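Local coordinates for ribosome-binding factor A (Thermus thermophilus, PDB 2DYJ), which assists late maturation of the 30S ribosomal subunit, binding free small subunits as a monomer and supporting efficient processing of 16S rRNA, at residues A[18-23]-A[67-72]; A[31-36]-A[45-50]; A[57-62]-A[87-92]. All blocks are in the same frame, centred on the assembly; numbering follows the deposited sequence.

Contact 1 (A[18-23]-A[67-72])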
loop_
_atom_site.group_PDB
_atom_site.type_symbol
_atom_site.label_atom_id
_atom_site.label_comp_id
_atom_site.label_asym_id
_atom_site.label_seq_id
_atom_site.Cartn_x
_atom_site.Cartn_y
_atom_site.Cartn_z
ATOM N N GLU A 18 -1.848 -6.437 5.160
ATOM C CA GLU A 18 -1.181 -7.381 6.049
ATOM C C GLU A 18 0.308 -7.107 6.197
ATOM O O GLU A 18 0.864 -7.235 7.292
ATOM C CB GLU A 18 -1.392 -8.814 5.555
ATOM C CG GLU A 18 -2.820 -9.300 5.755
ATOM C CD GLU A 18 -3.060 -10.698 5.213
ATOM O OE1 GLU A 18 -4.214 -11.171 5.282
ATOM O OE2 GLU A 18 -2.102 -11.319 4.715
ATOM N N GLU A 19 0.964 -6.742 5.098
ATOM C CA GLU A 19 2.388 -6.452 5.148
ATOM C C GLU A 19 2.674 -5.177 5.937
ATOM O O GLU A 19 3.698 -5.071 6.597
ATOM C CB GLU A 19 2.973 -6.342 3.736
ATOM C CG GLU A 19 2.941 -7.655 2.962
ATOM C CD GLU A 19 3.473 -8.821 3.783
ATOM O OE1 GLU A 19 4.486 -8.638 4.495
ATOM O OE2 GLU A 19 2.880 -9.919 3.708
ATOM N N ILE A 20 1.773 -4.205 5.873
ATOM C CA ILE A 20 1.980 -2.975 6.624
ATOM C C ILE A 20 1.822 -3.294 8.121
ATOM O O ILE A 20 2.598 -2.834 8.964
ATOM C CB ILE A 20 0.955 -1.902 6.191
ATOM C CG1 ILE A 20 1.305 -1.417 4.782
ATOM C CG2 ILE A 20 0.920 -0.759 7.198
ATOM C CD1 ILE A 20 0.322 -0.404 4.176
ATOM N N GLN A 21 0.818 -4.103 8.446
ATOM C CA GLN A 21 0.578 -4.486 9.833
ATOM C C GLN A 21 1.818 -5.189 10.373
ATOM O O GLN A 21 2.090 -5.137 11.565
ATOM C CB GLN A 21 -0.636 -5.424 9.916
ATOM C CG GLN A 21 -1.827 -4.888 10.713
ATOM C CD GLN A 21 -1.888 -5.434 12.141
ATOM O OE1 GLN A 21 -0.922 -5.330 12.907
ATOM N NE2 GLN A 21 -3.030 -6.016 12.504
ATOM N N ALA A 22 2.572 -5.842 9.492
ATOM C CA ALA A 22 3.789 -6.558 9.904
ATOM C C ALA A 22 4.973 -5.624 10.174
ATOM O O ALA A 22 5.964 -6.030 10.796
ATOM C CB ALA A 22 4.177 -7.594 8.853
ATOM N N LEU A 23 4.882 -4.380 9.706
ATOM C CA LEU A 23 5.957 -3.416 9.948
ATOM C C LEU A 23 5.881 -2.968 11.408
ATOM O O LEU A 23 4.814 -2.994 12.023
ATOM C CB LEU A 23 5.804 -2.208 9.022
ATOM C CG LEU A 23 5.943 -2.531 7.532
ATOM C CD1 LEU A 23 5.759 -1.250 6.709
ATOM C CD2 LEU A 23 7.320 -3.149 7.266
ATOM N N ARG A 67 10.363 -0.038 -0.629
ATOM C CA ARG A 67 11.092 -1.150 -1.223
ATOM C C ARG A 67 10.861 -2.471 -0.514
ATOM O O ARG A 67 10.687 -3.493 -1.182
ATOM C CB ARG A 67 12.580 -0.816 -1.332
ATOM C CG ARG A 67 12.820 0.277 -2.362
ATOM C CD ARG A 67 14.266 0.305 -2.803
ATOM N NE ARG A 67 14.417 1.120 -4.000
ATOM C CZ ARG A 67 15.568 1.306 -4.630
ATOM N NH1 ARG A 67 16.673 0.728 -4.170
ATOM N NH2 ARG A 67 15.612 2.075 -5.713
ATOM N N ARG A 68 10.826 -2.450 0.822
ATOM C CA ARG A 68 10.585 -3.664 1.607
ATOM C C ARG A 68 9.154 -4.148 1.391
ATOM O O ARG A 68 8.886 -5.347 1.384
ATOM C CB ARG A 68 10.792 -3.396 3.107
ATOM C CG ARG A 68 12.123 -2.742 3.448
ATOM C CD ARG A 68 12.032 -1.961 4.765
ATOM N NE ARG A 68 13.159 -1.046 4.923
ATOM C CZ ARG A 68 13.125 0.083 5.628
ATOM N NH1 ARG A 68 12.007 0.450 6.252
ATOM N NH2 ARG A 68 14.211 0.849 5.702
ATOM N N LEU A 69 8.217 -3.223 1.210
ATOM C CA LEU A 69 6.832 -3.631 1.004
ATOM C C LEU A 69 6.641 -4.242 -0.375
ATOM O O LEU A 69 5.889 -5.217 -0.521
ATOM C CB LEU A 69 5.874 -2.441 1.178
ATOM C CG LEU A 69 5.630 -1.986 2.616
ATOM C CD1 LEU A 69 4.812 -0.679 2.636
ATOM C CD2 LEU A 69 4.897 -3.083 3.366
ATOM N N VAL A 70 7.319 -3.698 -1.390
ATOM C CA VAL A 70 7.169 -4.268 -2.720
ATOM C C VAL A 70 7.799 -5.667 -2.732
ATOM O O VAL A 70 7.280 -6.591 -3.365
ATOM C CB VAL A 70 7.791 -3.352 -3.801
ATOM C CG1 VAL A 70 7.829 -4.062 -5.149
ATOM C CG2 VAL A 70 6.920 -2.081 -3.943
ATOM N N ALA A 71 8.902 -5.811 -2.003
ATOM C CA ALA A 71 9.592 -7.099 -1.891
ATOM C C ALA A 71 8.641 -8.125 -1.258
ATOM O O ALA A 71 8.604 -9.285 -1.674
ATOM C CB ALA A 71 10.842 -6.945 -1.021
ATOM N N ALA A 72 7.884 -7.680 -0.249
ATOM C CA ALA A 72 6.924 -8.509 0.468
ATOM C C ALA A 72 5.780 -8.921 -0.434
ATOM O O ALA A 72 5.284 -10.055 -0.367
ATOM C CB ALA A 72 6.382 -7.760 1.697
HETATM O O HOH W 1 4.675 -11.510 1.947
#
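Leu69 gives the most surface to this contact, meeting three side chains with its two methyls. Its CG stands anti to the carbonyl carbon (chi1 -75°), which turns the end of a side chain that leaves the backbone at a slant back toward the other helix. CD2 does most of the touching: it lies 3.8 Å from CB of Glu19 and 3.9 Å from CD1 of Leu23, so one methyl fills the angle between two residues about one turn apart. The other methyl, CD1, reaches the buried Ile20, passing its CG1 at 4.2 Å. Leu23 already belongs to the turn after the helix, and Leu28 and Ala65 pack on it from loops.

One turn further on, Ala72 points its CB toward helix 5-21, where it meets Glu19. The glutamate chain is bent at chi2 (-48°), which lays CG and the carboxylate alongside that methyl, with OE1 3.5 Å from Ala72 CB. No direct hydrogen bond joins the two segments. A water bridges them instead, giving a 2.8 Å bond to Ala72 O and a weak one to Glu19 OE2. The main partner of that carboxylate is Arg76, which forms salt bridges with both Glu19 and Glu18 and so ties this end of helix 5-21 to the chain just beyond helix 66-74.

This is apolar helix-to-helix packing with a charged, hydrated edge, joining two helices of the KH-type alpha-beta domain of ribosome-binding factor A.

Contact 2 (A[31-36]-A[45-50])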
loop_
_atom_site.group_PDB
_atom_site.type_symbol
_atom_site.label_atom_id
_atom_site.label_comp_id
_atom_site.label_asym_id
_atom_site.label_seq_id
_atom_site.Cartn_x
_atom_site.Cartn_y
_atom_site.Cartn_z
ATOM N N LEU A 31 -2.949 2.191 11.704
ATOM C CA LEU A 31 -3.199 2.632 10.333
ATOM C C LEU A 31 -3.931 1.542 9.566
ATOM O O LEU A 31 -3.639 0.351 9.739
ATOM C CB LEU A 31 -1.886 2.925 9.600
ATOM C CG LEU A 31 -2.065 3.327 8.133
ATOM C CD1 LEU A 31 -1.141 4.487 7.815
ATOM C CD2 LEU A 31 -1.815 2.137 7.205
ATOM N N THR A 32 -4.866 1.948 8.711
ATOM C CA THR A 32 -5.595 1.000 7.876
ATOM C C THR A 32 -5.556 1.407 6.404
ATOM O O THR A 32 -5.427 2.587 6.058
ATOM C CB THR A 32 -7.073 0.857 8.301
ATOM O OG1 THR A 32 -7.713 2.135 8.231
ATOM C CG2 THR A 32 -7.177 0.289 9.713
ATOM N N VAL A 33 -5.669 0.421 5.532
ATOM C CA VAL A 33 -5.671 0.682 4.107
ATOM C C VAL A 33 -7.124 0.756 3.650
ATOM O O VAL A 33 -7.871 -0.207 3.774
ATOM C CB VAL A 33 -4.938 -0.434 3.361
ATOM C CG1 VAL A 33 -5.019 -0.190 1.860
ATOM C CG2 VAL A 33 -3.481 -0.484 3.829
ATOM N N GLU A 34 -7.528 1.904 3.128
ATOM C CA GLU A 34 -8.914 2.063 2.703
ATOM C C GLU A 34 -9.151 1.584 1.280
ATOM O O GLU A 34 -10.240 1.108 0.949
ATOM C CB GLU A 34 -9.353 3.527 2.806
ATOM C CG GLU A 34 -10.773 3.748 2.268
ATOM C CD GLU A 34 -10.943 5.085 1.579
ATOM O OE1 GLU A 34 -11.954 5.262 0.866
ATOM O OE2 GLU A 34 -10.067 5.958 1.750
ATOM N N ALA A 35 -8.144 1.708 0.428
ATOM C CA ALA A 35 -8.326 1.286 -0.955
ATOM C C ALA A 35 -7.014 1.387 -1.710
ATOM O O ALA A 35 -6.060 1.968 -1.214
ATOM C CB ALA A 35 -9.374 2.178 -1.613
ATOM N N VAL A 36 -6.969 0.783 -2.890
ATOM C CA VAL A 36 -5.796 0.862 -3.759
ATOM C C VAL A 36 -6.336 0.982 -5.166
ATOM O O VAL A 36 -7.455 0.547 -5.451
ATOM C CB VAL A 36 -4.877 -0.391 -3.663
ATOM C CG1 VAL A 36 -4.477 -0.619 -2.207
ATOM C CG2 VAL A 36 -5.576 -1.632 -4.240
ATOM N N LEU A 45 0.844 1.448 -8.051
ATOM C CA LEU A 45 -0.339 1.179 -7.241
ATOM C C LEU A 45 -0.452 2.339 -6.262
ATOM O O LEU A 45 0.485 2.623 -5.496
ATOM C CB LEU A 45 -0.184 -0.139 -6.457
ATOM C CG LEU A 45 -1.406 -0.551 -5.627
ATOM C CD1 LEU A 45 -2.475 -1.079 -6.574
ATOM C CD2 LEU A 45 -1.047 -1.611 -4.609
ATOM N N SER A 46 -1.577 3.047 -6.326
ATOM C CA SER A 46 -1.837 4.150 -5.397
ATOM C C SER A 46 -2.521 3.471 -4.229
ATOM O O SER A 46 -3.490 2.734 -4.419
ATOM C CB SER A 46 -2.772 5.184 -6.027
ATOM O OG SER A 46 -2.119 5.840 -7.096
ATOM N N VAL A 47 -2.019 3.732 -3.026
ATOM C CA VAL A 47 -2.515 3.106 -1.800
ATOM C C VAL A 47 -3.056 4.193 -0.894
ATOM O O VAL A 47 -2.315 5.066 -0.469
ATOM C CB VAL A 47 -1.353 2.380 -1.083
ATOM C CG1 VAL A 47 -1.877 1.627 0.142
ATOM C CG2 VAL A 47 -0.641 1.411 -2.061
ATOM N N TYR A 48 -4.355 4.146 -0.621
ATOM C CA TYR A 48 -5.016 5.169 0.198
ATOM C C TYR A 48 -5.162 4.677 1.634
ATOM O O TYR A 48 -5.787 3.655 1.892
ATOM C CB TYR A 48 -6.371 5.486 -0.429
ATOM C CG TYR A 48 -6.252 5.943 -1.870
ATOM C CD1 TYR A 48 -5.997 7.279 -2.191
ATOM C CD2 TYR A 48 -6.305 5.021 -2.914
ATOM C CE1 TYR A 48 -5.790 7.673 -3.521
ATOM C CE2 TYR A 48 -6.104 5.406 -4.238
ATOM C CZ TYR A 48 -5.846 6.725 -4.535
ATOM O OH TYR A 48 -5.647 7.077 -5.850
ATOM N N VAL A 49 -4.591 5.422 2.574
ATOM C CA VAL A 49 -4.606 4.981 3.960
ATOM C C VAL A 49 -5.222 5.933 4.975
ATOM O O VAL A 49 -5.242 7.150 4.772
ATOM C CB VAL A 49 -3.166 4.685 4.423
ATOM C CG1 VAL A 49 -2.565 3.606 3.558
ATOM C CG2 VAL A 49 -2.312 5.961 4.328
ATOM N N GLU A 50 -5.711 5.357 6.070
ATOM C CA GLU A 50 -6.277 6.147 7.168
ATOM C C GLU A 50 -5.308 6.027 8.349
ATOM O O GLU A 50 -5.152 4.950 8.932
ATOM C CB GLU A 50 -7.656 5.618 7.591
ATOM C CG GLU A 50 -8.188 6.290 8.892
ATOM C CD GLU A 50 -9.440 5.624 9.479
ATOM O OE1 GLU A 50 -9.735 4.469 9.119
ATOM O OE2 GLU A 50 -10.126 6.250 10.323
#
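Thr32 and Glu50 pair at one end of this antiparallel ladder, their side chains lying next to each other and pointing the same way. Thr32 OG1 sits between its own N and carbonyl carbon (chi1 58°), which brings it within 3.2 Å of Glu50 OE1. Their backbones exchange two bonds, Thr32 N to Glu50 O at 3.0 Å and Glu50 N to Thr32 O at 2.8 Å.

On the opposite face the contact is all aliphatic. Leu31, its CG swung anti to the backbone N (chi1 177°), straddles Val49: CD1 and CD2 both approach CB of the valine at 4.0 Å. Val33 CG1 meets Val47 CG1, and the same methyl of Val47 is also approached by Val36 CG1 at 4.2 Å, so Val47 bridges two residues of the partner strand. Val36 is met in turn by Leu45, whose CD1 comes to 3.8 Å from its CB. Ile20, Leu16, Leu12 and Glu9 of helix 5-21 cover this face, while Leu59 and Leu62 of helix 55-64 press on Val49.

Tyr48 turns to the other side with Ala35. Ala35 O and Val36 CA lie at its ring edge, near the ring plane, and Ala35 O is 3.5 Å from Tyr48 CD2. Glu34 OE1 is hydrogen-bonded to Ser93 OG.

Between Val33 and Ala35 the register slips by one: Glu34 N gives a 2.8 Å bond to Tyr48 O, and Ala35 N adds a weak one to the same oxygen. With two residues facing Tyr48, this is a classic beta bulge, set in the beta hairpin of strands 32-38 and 44-50.

Contact 3 (A[57-62]-A[87-92]); sequences GALRAL and FLPWRA
Leu62 lies over the ring of Phe87, and this CH-pi contact is the centre of the interface. Its CB stands 3.4 Å from the ring centroid and only 7° off the ring normal, so the methylene sits almost exactly above the middle of the face. With CG anti to the carbonyl carbon (chi1 -69°), the leucine carries CD1 along the same face to 3.6 Å from CD1 of Phe87. On the same side of the ring, out beyond the CE2 edge, the backbone joins in: Leu62 O is 3.4 Å from Phe87 CE2. The two side chains meet at about a right angle.

The remaining contacts are van der Waals ones made by the two methyls of Leu59, one turn earlier, partly against backbone. Its CD2 packs against the last residues of the strand, 4.1 Å from Phe87 CB and 3.9 Å from Leu88 C. The second methyl, CD1, reaches Pro89 CD at 4.0 Å, crossing it nearly squarely. The leucine fork therefore spans Phe87 to Pro89, while Leu88 points away from the helix, and its side chain touches Tyr48 on the far face of the sheet. With Phe87 cut back to an alanine, CB and CD1 of Leu62 would probably lose the ring face they rest on, opening a gap.

No hydrogen bond crosses between the segments, but a salt bridge from Arg91 to Glu55 links the chain after the strand to the beginning of the helix. The helix at 57-62 runs nearly antiparallel to the strand at 87-89 (166°) and covers the sheet's edge strand, with Val49 of the adjoining strand 44-50 touching both Leu59 and Leu62 and Val47 touching Phe87.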
loop_
_atom_site.group_PDB
_atom_site.type_symbol
_atom_site.label_atom_id
_atom_site.label_comp_id
_atom_site.label_asym_id
_atom_site.label_seq_id
_atom_site.Cartn_x
_atom_site.Cartn_y
_atom_site.Cartn_z
ATOM N N GLY A 57 3.297 11.860 8.899
ATOM C CA GLY A 57 4.314 10.938 9.403
ATOM C C GLY A 57 4.075 9.494 8.967
ATOM O O GLY A 57 5.016 8.735 8.697
ATOM N N ALA A 58 2.806 9.103 8.893
ATOM C CA ALA A 58 2.465 7.754 8.460
ATOM C C ALA A 58 2.835 7.603 6.987
ATOM O O ALA A 58 3.412 6.591 6.575
ATOM C CB ALA A 58 0.969 7.499 8.648
ATOM N N LEU A 59 2.509 8.611 6.187
ATOM C CA LEU A 59 2.801 8.541 4.764
ATOM C C LEU A 59 4.307 8.474 4.546
ATOM O O LEU A 59 4.765 7.797 3.636
ATOM C CB LEU A 59 2.189 9.748 4.020
ATOM C CG LEU A 59 0.653 9.833 4.066
ATOM C CD1 LEU A 59 0.187 11.098 3.360
ATOM C CD2 LEU A 59 0.035 8.616 3.396
ATOM N N ARG A 60 5.085 9.138 5.401
ATOM C CA ARG A 60 6.540 9.106 5.215
ATOM C C ARG A 60 7.080 7.744 5.576
ATOM O O ARG A 60 8.011 7.250 4.935
ATOM C CB ARG A 60 7.243 10.154 6.078
ATOM C CG ARG A 60 7.222 11.544 5.487
ATOM C CD ARG A 60 8.249 12.421 6.207
ATOM N NE ARG A 60 7.852 12.711 7.580
ATOM C CZ ARG A 60 7.005 13.673 7.923
ATOM N NH1 ARG A 60 6.459 14.448 6.991
ATOM N NH2 ARG A 60 6.717 13.868 9.204
ATOM N N ALA A 61 6.494 7.151 6.614
ATOM C CA ALA A 61 6.899 5.829 7.084
ATOM C C ALA A 61 6.657 4.771 6.013
ATOM O O ALA A 61 7.498 3.883 5.797
ATOM C CB ALA A 61 6.144 5.464 8.379
ATOM N N LEU A 62 5.512 4.854 5.344
ATOM C CA LEU A 62 5.198 3.897 4.282
ATOM C C LEU A 62 6.130 4.122 3.108
ATOM O O LEU A 62 6.708 3.177 2.558
ATOM C CB LEU A 62 3.746 4.074 3.835
ATOM C CG LEU A 62 2.705 3.646 4.868
ATOM C CD1 LEU A 62 1.320 4.232 4.490
ATOM C CD2 LEU A 62 2.682 2.104 4.929
ATOM N N PHE A 87 1.838 6.349 -1.712
ATOM C CA PHE A 87 0.945 6.392 -0.561
ATOM C C PHE A 87 0.244 7.731 -0.440
ATOM O O PHE A 87 0.889 8.780 -0.433
ATOM C CB PHE A 87 1.734 6.077 0.693
ATOM C CG PHE A 87 2.374 4.714 0.641
ATOM C CD1 PHE A 87 1.634 3.581 0.937
ATOM C CD2 PHE A 87 3.712 4.576 0.259
ATOM C CE1 PHE A 87 2.223 2.297 0.856
ATOM C CE2 PHE A 87 4.314 3.302 0.175
ATOM C CZ PHE A 87 3.561 2.168 0.476
ATOM N N LEU A 88 -1.080 7.669 -0.331
ATOM C CA LEU A 88 -1.907 8.872 -0.249
ATOM C C LEU A 88 -2.898 8.808 0.906
ATOM O O LEU A 88 -3.237 7.737 1.398
ATOM C CB LEU A 88 -2.696 9.037 -1.560
ATOM C CG LEU A 88 -1.844 9.121 -2.843
ATOM C CD1 LEU A 88 -2.693 8.896 -4.079
ATOM C CD2 LEU A 88 -1.172 10.490 -2.906
ATOM N N PRO A 89 -3.382 9.974 1.357
ATOM C CA PRO A 89 -4.354 10.018 2.455
ATOM C C PRO A 89 -5.685 9.441 1.948
ATOM O O PRO A 89 -5.978 9.531 0.744
ATOM C CB PRO A 89 -4.444 11.507 2.771
ATOM C CG PRO A 89 -4.194 12.143 1.429
ATOM C CD PRO A 89 -3.024 11.331 0.911
ATOM N N TRP A 90 -6.478 8.857 2.850
ATOM C CA TRP A 90 -7.750 8.248 2.462
ATOM C C TRP A 90 -8.713 9.201 1.784
ATOM O O TRP A 90 -9.548 8.778 0.988
ATOM C CB TRP A 90 -8.472 7.617 3.664
ATOM C CG TRP A 90 -9.135 8.612 4.594
ATOM C CD1 TRP A 90 -8.545 9.289 5.625
ATOM C CD2 TRP A 90 -10.512 9.043 4.568
ATOM N NE1 TRP A 90 -9.464 10.111 6.241
ATOM C CE2 TRP A 90 -10.676 9.981 5.614
ATOM C CE3 TRP A 90 -11.620 8.724 3.764
ATOM C CZ2 TRP A 90 -11.907 10.609 5.881
ATOM C CZ3 TRP A 90 -12.850 9.350 4.029
ATOM C CH2 TRP A 90 -12.977 10.279 5.079
ATOM N N ARG A 91 -8.617 10.485 2.091
ATOM C CA ARG A 91 -9.530 11.435 1.472
ATOM C C ARG A 91 -9.323 11.512 -0.039
ATOM O O ARG A 91 -10.229 11.877 -0.789
ATOM C CB ARG A 91 -9.363 12.811 2.102
ATOM C CG ARG A 91 -7.994 13.421 1.935
ATOM C CD ARG A 91 -7.979 14.882 2.418
ATOM N NE ARG A 91 -6.675 15.489 2.177
ATOM C CZ ARG A 91 -5.613 15.311 2.955
ATOM N NH1 ARG A 91 -5.701 14.555 4.038
ATOM N NH2 ARG A 91 -4.455 15.863 2.626
ATOM N N ALA A 92 -8.140 11.126 -0.495
ATOM C CA ALA A 92 -7.833 11.174 -1.909
ATOM C C ALA A 92 -8.302 9.981 -2.759
ATOM O O ALA A 92 -8.169 10.015 -3.977
ATOM C CB ALA A 92 -6.323 11.384 -2.090
#

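From the N terminus, helix 5-21 supplies the first half of contact 1, and the chain must pass through the hairpin, helix 55-64 and on to helix 66-74 before that long loop closes. Contact 2 opens and closes within it, joining strands 32-38 and 44-50. Contact 3 starts inside as well but ends on strand 84-89, beyond helix 66-74, so it crosses contact 1 and follows contact 2 in series. The three share one core: Ile20 packs on Leu31, Val33 and Leu62, and Leu69 reaches Phe87. Contacts 2 and 3 also meet in the sheet, where Val47 and Val49 probably hydrogen-bond with Leu88.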